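Local coordinates for multicopper oxidase (Aquifex aeolicus, PDB 6TTD), which probably oxidises metal ions and aromatic substrates at a copper site and passes the electrons on to reduce oxygen to water, as other multicopper oxidases do, at residues A[206-211]-A[230-235]; A[224-229]-A[353-358]; A[263-268]-A[316-321]; A[395-400]-A[440-445]. One frame throughout, in Å; residues are numbered along the deposited sequence.

Interaction 1. Residues A[206-211]-A[230-235]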
loop_
_atom_site.group_PDB
_atom_site.type_symbol
_atom_site.label_atom_id
_atom_site.label_comp_id
_atom_site.label_asym_id
_atom_site.label_seq_id
_atom_site.Cartn_x
_atom_site.Cartn_y
_atom_site.Cartn_z
ATOM N N GLN A 206 1.986 2.869 -10.604
ATOM C CA GLN A 206 3.253 3.526 -10.286
ATOM C C GLN A 206 3.613 4.524 -11.367
ATOM O O GLN A 206 3.324 4.305 -12.548
ATOM C CB GLN A 206 4.407 2.513 -10.184
ATOM C CG GLN A 206 4.098 1.394 -9.179
ATOM C CD GLN A 206 5.304 0.446 -9.004
ATOM O OE1 GLN A 206 5.627 -0.339 -9.913
ATOM N NE2 GLN A 206 5.989 0.561 -7.871
ATOM N N ASP A 207 4.270 5.608 -10.970
ATOM C CA ASP A 207 4.779 6.574 -11.928
ATOM C C ASP A 207 6.296 6.559 -11.910
ATOM O O ASP A 207 6.916 6.555 -10.830
ATOM C CB ASP A 207 4.227 7.983 -11.666
ATOM C CG ASP A 207 4.530 8.546 -10.272
ATOM O OD1 ASP A 207 4.634 7.796 -9.309
ATOM O OD2 ASP A 207 4.622 9.801 -10.172
ATOM N N LYS A 208 6.895 6.514 -13.104
ATOM C CA LYS A 208 8.356 6.485 -13.237
ATOM C C LYS A 208 8.737 7.385 -14.400
ATOM O O LYS A 208 7.878 7.811 -15.192
ATOM C CB LYS A 208 8.913 5.066 -13.479
ATOM C CG LYS A 208 8.512 4.089 -12.410
ATOM C CD LYS A 208 9.343 2.745 -12.458
ATOM C CE LYS A 208 8.770 1.649 -11.479
ATOM N NZ LYS A 208 8.920 1.998 -9.992
ATOM N N THR A 209 10.036 7.702 -14.488
ATOM C CA THR A 209 10.598 8.506 -15.559
ATOM C C THR A 209 11.767 7.729 -16.151
ATOM O O THR A 209 12.581 7.169 -15.413
ATOM C CB THR A 209 11.039 9.885 -15.017
ATOM O OG1 THR A 209 9.908 10.566 -14.481
ATOM C CG2 THR A 209 11.692 10.758 -16.087
ATOM N N PHE A 210 11.810 7.625 -17.469
ATOM C CA PHE A 210 12.821 6.841 -18.166
ATOM C C PHE A 210 13.654 7.769 -19.020
ATOM O O PHE A 210 13.117 8.695 -19.603
ATOM C CB PHE A 210 12.189 5.829 -19.082
ATOM C CG PHE A 210 11.341 4.843 -18.375
ATOM C CD1 PHE A 210 11.843 3.605 -18.050
ATOM C CD2 PHE A 210 10.066 5.170 -17.996
ATOM C CE1 PHE A 210 11.092 2.701 -17.404
ATOM C CE2 PHE A 210 9.287 4.241 -17.344
ATOM C CZ PHE A 210 9.813 3.019 -17.029
ATOM N N ASP A 211 14.937 7.548 -19.144
ATOM C CA ASP A 211 15.553 8.352 -20.182
ATOM C C ASP A 211 15.460 7.619 -21.526
ATOM O O ASP A 211 14.709 6.645 -21.692
ATOM C CB ASP A 211 16.952 8.776 -19.784
ATOM C CG ASP A 211 17.844 7.665 -19.688
ATOM O OD1 ASP A 211 17.705 6.691 -20.470
ATOM O OD2 ASP A 211 18.697 7.764 -18.794
ATOM N N THR A 230 5.677 8.929 -16.465
ATOM C CA THR A 230 5.113 7.754 -17.120
ATOM C C THR A 230 4.348 6.896 -16.126
ATOM O O THR A 230 4.905 6.480 -15.095
ATOM C CB THR A 230 6.251 6.933 -17.749
ATOM O OG1 THR A 230 6.941 7.772 -18.677
ATOM C CG2 THR A 230 5.758 5.686 -18.472
ATOM N N ILE A 231 3.085 6.624 -16.434
ATOM C CA ILE A 231 2.222 5.809 -15.579
ATOM C C ILE A 231 2.340 4.355 -16.017
ATOM O O ILE A 231 2.207 4.044 -17.212
ATOM C CB ILE A 231 0.752 6.257 -15.634
ATOM C CG1 ILE A 231 0.642 7.781 -15.471
ATOM C CG2 ILE A 231 0.002 5.610 -14.470
ATOM C CD1 ILE A 231 1.202 8.301 -14.118
ATOM N N LEU A 232 2.604 3.472 -15.056
ATOM C CA LEU A 232 2.704 2.037 -15.265
ATOM C C LEU A 232 1.652 1.338 -14.409
ATOM O O LEU A 232 1.354 1.757 -13.287
ATOM C CB LEU A 232 4.119 1.511 -14.845
ATOM C CG LEU A 232 5.263 2.387 -15.413
ATOM C CD1 LEU A 232 6.571 1.991 -14.906
ATOM C CD2 LEU A 232 5.236 2.185 -16.881
ATOM N N VAL A 233 1.114 0.243 -14.909
ATOM C CA VAL A 233 0.315 -0.655 -14.090
ATOM C C VAL A 233 1.003 -2.008 -14.222
ATOM O O VAL A 233 1.261 -2.476 -15.346
ATOM C CB VAL A 233 -1.162 -0.732 -14.508
ATOM C CG1 VAL A 233 -1.980 -1.663 -13.554
ATOM C CG2 VAL A 233 -1.761 0.650 -14.592
ATOM N N ASN A 234 1.392 -2.572 -13.091
ATOM C CA ASN A 234 2.147 -3.814 -13.094
ATOM C C ASN A 234 3.353 -3.721 -14.025
ATOM O O ASN A 234 3.631 -4.655 -14.779
ATOM C CB ASN A 234 1.249 -5.014 -13.485
ATOM C CG ASN A 234 0.006 -5.142 -12.561
ATOM O OD1 ASN A 234 0.011 -4.638 -11.414
ATOM N ND2 ASN A 234 -0.999 -5.876 -13.019
ATOM N N LEU A 235 4.069 -2.593 -13.954
ATOM C CA LEU A 235 5.262 -2.331 -14.748
ATOM C C LEU A 235 4.963 -2.362 -16.253
ATOM O O LEU A 235 5.862 -2.639 -17.068
ATOM C CB LEU A 235 6.382 -3.313 -14.409
ATOM C CG LEU A 235 7.403 -2.938 -13.360
ATOM C CD1 LEU A 235 8.636 -3.782 -13.571
ATOM C CD2 LEU A 235 7.815 -1.492 -13.425
HETATM O O HOH W 1 3.748 -0.618 -11.987
HETATM O O HOH W 2 9.633 8.762 -19.067
#
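Lys208 and Leu232 meet on one face of a short antiparallel pair, where the lysine's methylene chain crosses the leucine at about a right angle and CD lies 3.8 Å from Leu232 CD1. Lys208 CE reaches Leu235 CD2, also at 3.8 Å. Phe210 adds its ring to the same face: CG lies beside the backbone N (chi1 -61°), which swings the ring back over the neighbouring strand, with Leu232 CD1 at the ring edge, 4.0 Å from CZ, and Thr230 CG2 near CE2. Beneath these side chains, Gln206 pairs with Leu232 and Lys208 with Thr230 through two backbone hydrogen bonds each; the shortest runs from Leu232 N to Gln206 O, 2.7 Å. The non-hydrogen-bonded pair Asp207-Ile231 turns to the other face, with Asp207 CB 3.9 Å from Ile231 CD1. Two waters extend the pairing. One gives a hydrogen to Gln206 OE1 and accepts from Leu235 N; the other accepts from Phe210 N and bonds with Thr230 OG1. Beyond this shell, Lys208 NZ donates to Tyr171 O and Gln206 NE2 to Gly255 O, while Asp207 OD2 accepts from Gly228 N and forms a salt bridge with Arg259. Were Lys208 shortened to an alanine, the methyls of Leu232 and Leu235 would probably lose their methylene cover and the Tyr171 carbonyl its ammonium partner. Strand 230-233 lies beside strand 200-208, which also pairs, in parallel, with strand 247-254, consistent with the Greek-key, cupredoxin-like domains of multicopper oxidases.

Interaction 2. Residues A[224-229]-A[353-358]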
loop_
_atom_site.group_PDB
_atom_site.type_symbol
_atom_site.label_atom_id
_atom_site.label_comp_id
_atom_site.label_asym_id
_atom_site.label_seq_id
_atom_site.Cartn_x
_atom_site.Cartn_y
_atom_site.Cartn_z
ATOM N N MET A 224 7.876 17.767 -2.215
ATOM C CA MET A 224 6.672 17.033 -2.560
ATOM C C MET A 224 6.956 15.585 -2.888
ATOM O O MET A 224 6.052 14.897 -3.341
ATOM C CB MET A 224 5.956 17.660 -3.768
ATOM C CG MET A 224 5.681 19.145 -3.653
ATOM S SD MET A 224 4.784 19.431 -2.142
ATOM C CE MET A 224 6.131 20.077 -1.141
ATOM N N GLY A 225 8.185 15.095 -2.668
ATOM C CA GLY A 225 8.532 13.749 -3.070
ATOM C C GLY A 225 8.767 13.651 -4.575
ATOM O O GLY A 225 8.768 14.654 -5.323
ATOM N N PHE A 226 8.932 12.410 -5.033
ATOM C CA PHE A 226 9.276 12.132 -6.440
ATOM C C PHE A 226 8.019 11.914 -7.285
ATOM O O PHE A 226 7.175 11.104 -6.928
ATOM C CB PHE A 226 10.174 10.895 -6.613
ATOM C CG PHE A 226 10.383 10.522 -8.081
ATOM C CD1 PHE A 226 11.366 11.154 -8.842
ATOM C CD2 PHE A 226 9.527 9.624 -8.708
ATOM C CE1 PHE A 226 11.515 10.851 -10.190
ATOM C CE2 PHE A 226 9.662 9.328 -10.076
ATOM C CZ PHE A 226 10.651 9.908 -10.791
ATOM N N TRP A 227 7.944 12.575 -8.445
ATOM C CA TRP A 227 6.807 12.443 -9.339
ATOM C C TRP A 227 7.319 12.082 -10.720
ATOM O O TRP A 227 8.179 12.791 -11.269
ATOM C CB TRP A 227 6.017 13.768 -9.377
ATOM C CG TRP A 227 5.390 14.112 -8.062
ATOM C CD1 TRP A 227 6.042 14.329 -6.873
ATOM C CD2 TRP A 227 3.981 14.250 -7.773
ATOM N NE1 TRP A 227 5.131 14.574 -5.877
ATOM C CE2 TRP A 227 3.863 14.552 -6.396
ATOM C CE3 TRP A 227 2.802 14.144 -8.547
ATOM C CZ2 TRP A 227 2.610 14.769 -5.774
ATOM C CZ3 TRP A 227 1.560 14.370 -7.922
ATOM C CH2 TRP A 227 1.477 14.672 -6.558
ATOM N N GLY A 228 6.761 11.019 -11.307
ATOM C CA GLY A 228 7.226 10.520 -12.577
ATOM C C GLY A 228 6.360 10.961 -13.741
ATOM O O GLY A 228 5.204 11.356 -13.584
ATOM N N ASP A 229 6.912 10.870 -14.949
ATOM C CA ASP A 229 6.108 11.323 -16.071
ATOM C C ASP A 229 5.436 10.186 -16.839
ATOM O O ASP A 229 4.577 10.463 -17.669
ATOM C CB ASP A 229 6.943 12.258 -16.995
ATOM C CG ASP A 229 8.170 11.601 -17.570
ATOM O OD1 ASP A 229 8.225 10.341 -17.593
ATOM O OD2 ASP A 229 9.061 12.351 -18.034
ATOM N N MET A 353 8.832 25.081 -4.460
ATOM C CA MET A 353 9.859 24.065 -4.372
ATOM C C MET A 353 9.243 22.625 -4.316
ATOM O O MET A 353 8.887 22.104 -3.226
ATOM C CB MET A 353 10.749 24.327 -3.157
ATOM C CG MET A 353 11.820 23.275 -3.019
ATOM S SD MET A 353 13.274 23.704 -2.055
ATOM C CE MET A 353 14.097 22.118 -1.956
ATOM N N GLY A 354 9.115 22.006 -5.498
ATOM C CA GLY A 354 8.644 20.634 -5.643
ATOM C C GLY A 354 8.479 20.260 -7.103
ATOM O O GLY A 354 8.578 21.089 -7.996
ATOM N N MET A 355 8.286 18.965 -7.345
ATOM C CA MET A 355 8.053 18.443 -8.691
ATOM C C MET A 355 6.618 17.919 -8.902
ATOM O O MET A 355 6.365 17.190 -9.876
ATOM C CB MET A 355 9.126 17.403 -9.041
ATOM C CG MET A 355 9.065 16.146 -8.292
ATOM S SD MET A 355 10.645 15.263 -8.479
ATOM C CE MET A 355 10.863 14.965 -10.247
ATOM N N ALA A 356 5.685 18.246 -8.000
ATOM C CA ALA A 356 4.320 17.724 -8.061
ATOM C C ALA A 356 3.520 18.337 -9.201
ATOM O O ALA A 356 3.806 19.430 -9.696
ATOM C CB ALA A 356 3.577 18.008 -6.756
ATOM N N ASP A 357 2.497 17.623 -9.624
ATOM C CA ASP A 357 1.518 18.194 -10.533
ATOM C C ASP A 357 0.131 17.787 -10.052
ATOM O O ASP A 357 -0.028 16.998 -9.111
ATOM C CB ASP A 357 1.734 17.752 -11.975
ATOM C CG ASP A 357 1.484 16.278 -12.156
ATOM O OD1 ASP A 357 0.291 15.925 -12.305
ATOM O OD2 ASP A 357 2.464 15.483 -12.096
ATOM N N ASN A 358 -0.877 18.380 -10.673
ATOM C CA ASN A 358 -2.280 18.147 -10.331
ATOM C C ASN A 358 -3.042 17.834 -11.610
ATOM O O ASN A 358 -4.185 18.265 -11.797
ATOM C CB ASN A 358 -2.877 19.364 -9.596
ATOM C CG ASN A 358 -4.205 19.074 -8.867
ATOM O OD1 ASN A 358 -4.495 17.964 -8.394
ATOM N ND2 ASN A 358 -5.047 20.086 -8.837
HETATM O O HOH W 3 8.952 17.412 -4.981
#
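Trp227 lays one face of its indole over the backbone and methyl of Ala356, joining the loop between strands 200-208 and 230-233 to the loop before strand 361-370. Ala356 CA sits 3.6 Å from the centroid of the five-membered ring and 14° off its normal, a CH-pi contact, while CB lies 3.5 Å from Trp227 CE2. The same face continues over the next peptide, with Asp357 N toward the rim of the ring system. The Asp357 carboxylate is turned 72° from the indole plane and pairs with Arg259 and Ser359. The indole's rotation is fixed from its own segment: NE1 donates to Met224 O at 2.7 Å, with the acceptor nearly in the ring plane, although the donor stands above the carbonyl plane.

Met355 slides past Trp227 in the opposite direction. Its CG lies between backbone N and carbonyl carbon (chi1 69°), which carries the thioether back against segment 224-229, with CG 3.8 Å from Trp227 CD1. A bend at chi3 then brings CE to 4.1 Å from Phe226 CD1, while Met355 SD stands obliquely to the Phe226 ring, 5.1 Å from its centroid, a Met-aromatic contact. Met224 CB lies 3.8 Å from Ala356 CB.

One water accepts from Met224 N and Met355 N and donates to Gly225 O. The loops are thus joined by apolar, CH-pi and sulfur-aromatic contacts, with this single water bridging their backbones.

Interaction 3. Residues A[263-268]-A[316-321]; sequences LALLRG and IKLYNF
Leu266 CG stands beside its backbone N (chi1 -63°), whereas Tyr319 CG is anti to the backbone N (chi1 -168°). These torsions bring Leu266 CD1 obliquely against the root of the tyrosine, 3.5 Å from Tyr319 CB. Phe321 folds back along the same face. Its ring edge meets the methyl of Ala264, where Phe321 CE2 lies 3.6 Å from Ala264 CB, and its CZ approaches Leu266 CD1 at 3.9 Å. One face of the Phe321 ring also takes Tyr319 CD2, toward its rim. Replacing Phe321 by a serine is likely to strip the methyls of Ala264 and Leu266 of this aromatic cover and to deprive Arg271 of its cation-pi partner.

On the other face, Leu265 CD2 meets Leu318 CD1 at 3.8 Å and Leu265 CB touches Ile316 CG2 at 3.9 Å; Met272 and Phe274 of strand 270-279 also pack against Leu265.

The backbones support both layers as antiparallel neighbours, consistent with the middle cupredoxin-like domain of the family. Ala264 and Tyr319 form one hydrogen-bonded pair and Leu266 and Lys317 another, with Tyr319 N to Ala264 O at 2.7 Å. Strand 361-370 continues the pairing beyond 315-321, and Tyr319 OH bonds to Glu360. Chemically, the two faces differ: Leu263, Leu265, Leu318 and Ile316 make a buried aliphatic layer, while the Ala264-Leu266-Tyr319-Phe321 face combines apolar contacts near the backbone with polar and charged partners farther out.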
loop_
_atom_site.group_PDB
_atom_site.type_symbol
_atom_site.label_atom_id
_atom_site.label_comp_id
_atom_site.label_asym_id
_atom_site.label_seq_id
_atom_site.Cartn_x
_atom_site.Cartn_y
_atom_site.Cartn_z
ATOM N N LEU A 263 -9.162 8.120 -9.115
ATOM C CA LEU A 263 -9.452 7.236 -10.237
ATOM C C LEU A 263 -10.941 7.089 -10.482
ATOM O O LEU A 263 -11.722 6.866 -9.538
ATOM C CB LEU A 263 -8.874 5.835 -9.996
ATOM C CG LEU A 263 -7.338 5.778 -9.820
ATOM C CD1 LEU A 263 -6.943 4.357 -9.275
ATOM C CD2 LEU A 263 -6.652 6.126 -11.139
ATOM N N ALA A 264 -11.316 7.145 -11.762
ATOM C CA ALA A 264 -12.684 6.885 -12.212
ATOM C C ALA A 264 -12.607 5.970 -13.424
ATOM O O ALA A 264 -11.552 5.852 -14.072
ATOM C CB ALA A 264 -13.433 8.190 -12.568
ATOM N N LEU A 265 -13.758 5.379 -13.772
ATOM C CA LEU A 265 -13.890 4.552 -14.975
ATOM C C LEU A 265 -14.778 5.283 -15.966
ATOM O O LEU A 265 -15.981 5.452 -15.703
ATOM C CB LEU A 265 -14.476 3.174 -14.662
ATOM C CG LEU A 265 -13.546 2.326 -13.804
ATOM C CD1 LEU A 265 -14.369 1.221 -13.082
ATOM C CD2 LEU A 265 -12.450 1.734 -14.689
ATOM N N LEU A 266 -14.205 5.664 -17.116
ATOM C CA LEU A 266 -14.907 6.499 -18.074
ATOM C C LEU A 266 -15.396 5.649 -19.241
ATOM O O LEU A 266 -14.603 5.012 -19.939
ATOM C CB LEU A 266 -13.997 7.625 -18.556
ATOM C CG LEU A 266 -13.619 8.538 -17.390
ATOM C CD1 LEU A 266 -12.814 9.798 -17.853
ATOM C CD2 LEU A 266 -14.862 8.952 -16.628
ATOM N N ARG A 267 -16.704 5.679 -19.455
ATOM C CA ARG A 267 -17.365 5.043 -20.588
ATOM C C ARG A 267 -17.778 6.225 -21.453
ATOM O O ARG A 267 -18.788 6.873 -21.218
ATOM C CB ARG A 267 -18.529 4.203 -20.123
ATOM C CG ARG A 267 -19.124 3.412 -21.203
ATOM C CD ARG A 267 -20.115 2.393 -20.619
ATOM N NE ARG A 267 -20.988 1.944 -21.696
ATOM C CZ ARG A 267 -22.281 2.215 -21.785
ATOM N NH1 ARG A 267 -22.879 2.908 -20.811
ATOM N NH2 ARG A 267 -22.968 1.779 -22.851
ATOM N N GLY A 268 -16.928 6.564 -22.384
ATOM C CA GLY A 268 -17.044 7.844 -23.037
ATOM C C GLY A 268 -16.706 8.945 -22.061
ATOM O O GLY A 268 -15.676 8.912 -21.385
ATOM N N ILE A 316 -13.192 1.320 -21.918
ATOM C CA ILE A 316 -13.458 1.988 -20.650
ATOM C C ILE A 316 -12.119 2.455 -20.121
ATOM O O ILE A 316 -11.194 1.642 -19.999
ATOM C CB ILE A 316 -14.170 1.054 -19.660
ATOM C CG1 ILE A 316 -15.576 0.772 -20.164
ATOM C CG2 ILE A 316 -14.308 1.702 -18.312
ATOM C CD1 ILE A 316 -15.920 -0.585 -19.930
ATOM N N LYS A 317 -11.997 3.761 -19.836
ATOM C CA LYS A 317 -10.737 4.316 -19.367
ATOM C C LYS A 317 -10.695 4.300 -17.843
ATOM O O LYS A 317 -11.627 4.780 -17.172
ATOM C CB LYS A 317 -10.509 5.759 -19.840
ATOM C CG LYS A 317 -10.501 6.006 -21.328
ATOM C CD LYS A 317 -10.207 7.491 -21.505
ATOM C CE LYS A 317 -10.293 7.921 -22.955
ATOM N NZ LYS A 317 -9.678 6.819 -23.764
ATOM N N LEU A 318 -9.648 3.700 -17.290
ATOM C CA LEU A 318 -9.294 3.985 -15.903
ATOM C C LEU A 318 -8.568 5.322 -15.916
ATOM O O LEU A 318 -7.448 5.423 -16.429
ATOM C CB LEU A 318 -8.427 2.879 -15.327
ATOM C CG LEU A 318 -8.070 3.191 -13.881
ATOM C CD1 LEU A 318 -9.330 3.106 -12.989
ATOM C CD2 LEU A 318 -7.055 2.130 -13.468
ATOM N N TYR A 319 -9.209 6.361 -15.418
ATOM C CA TYR A 319 -8.749 7.712 -15.690
ATOM C C TYR A 319 -8.408 8.403 -14.379
ATOM O O TYR A 319 -9.137 8.247 -13.393
ATOM C CB TYR A 319 -9.838 8.494 -16.438
ATOM C CG TYR A 319 -9.365 9.790 -17.014
ATOM C CD1 TYR A 319 -8.637 9.824 -18.206
ATOM C CD2 TYR A 319 -9.673 11.001 -16.387
ATOM C CE1 TYR A 319 -8.203 11.042 -18.755
ATOM C CE2 TYR A 319 -9.244 12.217 -16.917
ATOM C CZ TYR A 319 -8.513 12.227 -18.091
ATOM O OH TYR A 319 -8.091 13.434 -18.584
ATOM N N ASN A 320 -7.326 9.192 -14.374
ATOM C CA ASN A 320 -6.900 9.914 -13.177
ATOM C C ASN A 320 -7.381 11.356 -13.250
ATOM O O ASN A 320 -6.990 12.086 -14.151
ATOM C CB ASN A 320 -5.380 9.872 -12.987
ATOM C CG ASN A 320 -4.945 10.671 -11.781
ATOM O OD1 ASN A 320 -5.079 10.206 -10.629
ATOM N ND2 ASN A 320 -4.501 11.925 -12.019
ATOM N N PHE A 321 -8.206 11.770 -12.293
ATOM C CA PHE A 321 -8.598 13.175 -12.183
ATOM C C PHE A 321 -7.689 13.908 -11.197
ATOM O O PHE A 321 -6.932 13.295 -10.436
ATOM C CB PHE A 321 -10.061 13.248 -11.762
ATOM C CG PHE A 321 -11.013 12.895 -12.861
ATOM C CD1 PHE A 321 -11.438 13.856 -13.758
ATOM C CD2 PHE A 321 -11.488 11.632 -13.009
ATOM C CE1 PHE A 321 -12.337 13.544 -14.764
ATOM C CE2 PHE A 321 -12.376 11.320 -14.020
ATOM C CZ PHE A 321 -12.795 12.264 -14.888
#

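Interaction 4. Residues A[395-400]-A[440-445]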
loop_
_atom_site.group_PDB
_atom_site.type_symbol
_atom_site.label_atom_id
_atom_site.label_comp_id
_atom_site.label_asym_id
_atom_site.label_seq_id
_atom_site.Cartn_x
_atom_site.Cartn_y
_atom_site.Cartn_z
ATOM N N VAL A 395 -6.407 10.793 23.900
ATOM C CA VAL A 395 -6.038 11.410 22.636
ATOM C C VAL A 395 -4.543 11.677 22.628
ATOM O O VAL A 395 -3.999 12.256 23.572
ATOM C CB VAL A 395 -6.819 12.710 22.387
ATOM C CG1 VAL A 395 -6.377 13.343 21.049
ATOM C CG2 VAL A 395 -8.341 12.439 22.399
ATOM N N GLN A 396 -3.902 11.295 21.536
ATOM C CA GLN A 396 -2.486 11.499 21.260
ATOM C C GLN A 396 -2.424 12.433 20.047
ATOM O O GLN A 396 -2.703 11.995 18.926
ATOM C CB GLN A 396 -1.846 10.139 20.973
ATOM C CG GLN A 396 -0.396 10.119 20.799
ATOM C CD GLN A 396 0.300 10.464 22.075
ATOM O OE1 GLN A 396 0.113 9.792 23.126
ATOM N NE2 GLN A 396 1.060 11.557 22.024
ATOM N N ARG A 397 -2.117 13.721 20.254
ATOM C CA ARG A 397 -2.046 14.660 19.136
ATOM C C ARG A 397 -0.733 14.484 18.378
ATOM O O ARG A 397 0.333 14.391 18.982
ATOM C CB ARG A 397 -2.183 16.108 19.604
ATOM C CG ARG A 397 -2.153 17.114 18.453
ATOM C CD ARG A 397 -3.330 18.035 18.444
ATOM N NE ARG A 397 -3.309 18.844 19.632
ATOM C CZ ARG A 397 -4.382 19.398 20.183
ATOM N NH1 ARG A 397 -5.578 19.226 19.624
ATOM N NH2 ARG A 397 -4.255 20.105 21.311
ATOM N N ILE A 398 -0.808 14.398 17.058
ATOM C CA ILE A 398 0.370 14.192 16.226
ATOM C C ILE A 398 0.374 15.345 15.247
ATOM O O ILE A 398 -0.409 15.354 14.278
ATOM C CB ILE A 398 0.351 12.865 15.466
ATOM C CG1 ILE A 398 0.136 11.656 16.379
ATOM C CG2 ILE A 398 1.631 12.776 14.571
ATOM C CD1 ILE A 398 1.185 11.417 17.344
ATOM N N THR A 399 1.221 16.325 15.500
ATOM C CA THR A 399 1.246 17.565 14.742
ATOM C C THR A 399 2.309 17.483 13.660
ATOM O O THR A 399 3.497 17.274 13.969
ATOM C CB THR A 399 1.540 18.732 15.672
ATOM O OG1 THR A 399 0.495 18.824 16.643
ATOM C CG2 THR A 399 1.592 19.961 14.912
ATOM N N LEU A 400 1.880 17.634 12.399
ATOM C CA LEU A 400 2.782 17.637 11.240
ATOM C C LEU A 400 3.185 19.074 10.931
ATOM O O LEU A 400 2.315 19.941 10.735
ATOM C CB LEU A 400 2.102 17.001 10.023
ATOM C CG LEU A 400 1.309 15.712 10.332
ATOM C CD1 LEU A 400 0.621 15.172 9.056
ATOM C CD2 LEU A 400 2.198 14.672 10.953
ATOM N N ILE A 440 -6.793 7.419 20.549
ATOM C CA ILE A 440 -7.183 8.204 19.400
ATOM C C ILE A 440 -5.949 8.981 19.007
ATOM O O ILE A 440 -5.402 9.713 19.827
ATOM C CB ILE A 440 -8.354 9.133 19.736
ATOM C CG1 ILE A 440 -9.576 8.286 20.003
ATOM C CG2 ILE A 440 -8.685 10.085 18.572
ATOM C CD1 ILE A 440 -10.651 9.099 20.544
ATOM N N LEU A 441 -5.483 8.790 17.773
ATOM C CA LEU A 441 -4.390 9.587 17.225
ATOM C C LEU A 441 -5.027 10.722 16.481
ATOM O O LEU A 441 -5.885 10.491 15.633
ATOM C CB LEU A 441 -3.504 8.792 16.266
ATOM C CG LEU A 441 -2.851 7.566 16.879
ATOM C CD1 LEU A 441 -1.903 6.899 15.887
ATOM C CD2 LEU A 441 -2.152 8.001 18.136
ATOM N N GLU A 442 -4.637 11.945 16.811
ATOM C CA GLU A 442 -5.180 13.105 16.127
ATOM C C GLU A 442 -4.067 13.792 15.345
ATOM O O GLU A 442 -3.186 14.437 15.940
ATOM C CB GLU A 442 -5.823 14.071 17.116
ATOM C CG GLU A 442 -6.281 15.335 16.436
ATOM C CD GLU A 442 -6.967 16.270 17.406
ATOM O OE1 GLU A 442 -8.197 16.094 17.599
ATOM O OE2 GLU A 442 -6.257 17.135 17.996
ATOM N N TYR A 443 -4.093 13.606 14.020
ATOM C CA TYR A 443 -3.155 14.238 13.112
ATOM C C TYR A 443 -3.617 15.656 12.822
ATOM O O TYR A 443 -4.757 15.881 12.385
ATOM C CB TYR A 443 -3.033 13.475 11.767
ATOM C CG TYR A 443 -2.450 12.101 11.856
ATOM C CD1 TYR A 443 -1.108 11.917 12.207
ATOM C CD2 TYR A 443 -3.243 10.970 11.604
ATOM C CE1 TYR A 443 -0.555 10.642 12.283
ATOM C CE2 TYR A 443 -2.691 9.691 11.656
ATOM C CZ TYR A 443 -1.353 9.546 11.993
ATOM O OH TYR A 443 -0.820 8.284 12.070
ATOM N N VAL A 444 -2.715 16.591 12.995
ATOM C CA VAL A 444 -2.985 17.989 12.711
ATOM C C VAL A 444 -1.949 18.399 11.672
ATOM O O VAL A 444 -0.773 18.570 11.989
ATOM C CB VAL A 444 -2.908 18.829 13.992
ATOM C CG1 VAL A 444 -3.102 20.330 13.733
ATOM C CG2 VAL A 444 -3.944 18.282 14.995
ATOM N N ASN A 445 -2.354 18.534 10.418
ATOM C CA ASN A 445 -1.415 18.870 9.346
ATOM C C ASN A 445 -1.249 20.401 9.237
ATOM O O ASN A 445 -2.044 21.090 8.577
ATOM C CB ASN A 445 -1.903 18.263 8.041
ATOM C CG ASN A 445 -0.907 18.455 6.912
ATOM O OD1 ASN A 445 0.176 19.033 7.110
ATOM N ND2 ASN A 445 -1.228 17.877 5.732
#
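Arg397 and Glu442 lie side by side on one face of a parallel strand pair, pointing the same way. Glu442 is anti at both chi1 and chi2 (175° and 178°) and extends straight out, while Arg397 bends at chi2 and chi3 and brings the edge of its guanidinium across. NH1 donates to Glu442 OE2 at 2.7 Å, close to the C-O axis, and the two flat groups are turned only 25° apart. The bend also lays Arg397 CD on Val444 CG2, 3.5 Å away. Glu442 OE1 has a second salt bridge, to Arg490.

The opposite face is largely apolar. Ile398 CG2, anti to its backbone N, runs alongside Tyr443 and meets CD1 at 3.7 Å, while Leu441 CD2 touches Gln396 CB at 3.6 Å. Leu400 and Tyr443 reach on to strand 451-455, where Leu400 packs on His451, a copper ligand.

Five backbone hydrogen bonds join the strands, Ile398 N to Glu442 O being the shortest at 2.6 Å. Held between two arginines, the Glu442 carboxylate is probably kept ionised, so a charged network crosses the partly exposed face while the Tyr443 face turns inward to the hydrophobic core.

Overall arrangement
From the N terminus, interaction 1 comes first, closing the excursion between strands 200-208 and 230-233. Segment 224-229 lies inside that excursion, so interaction 2, which joins it to 353-358, crosses interaction 1; the two also touch, through Thr209 OG1 and Asp229 N. Interaction 2 closes a much longer loop, within which interaction 3 is nested, pairing 261-267 with 315-321. Interaction 4 follows in series, its centre about 34 Å from that of interaction 1. Interactions 1 and 3 bind strands of the middle domain, interaction 2 links two of its loops, and interaction 4 joins two strands of the C-terminal part, which supplies the ligands of one copper and shares the others with the N-terminal part.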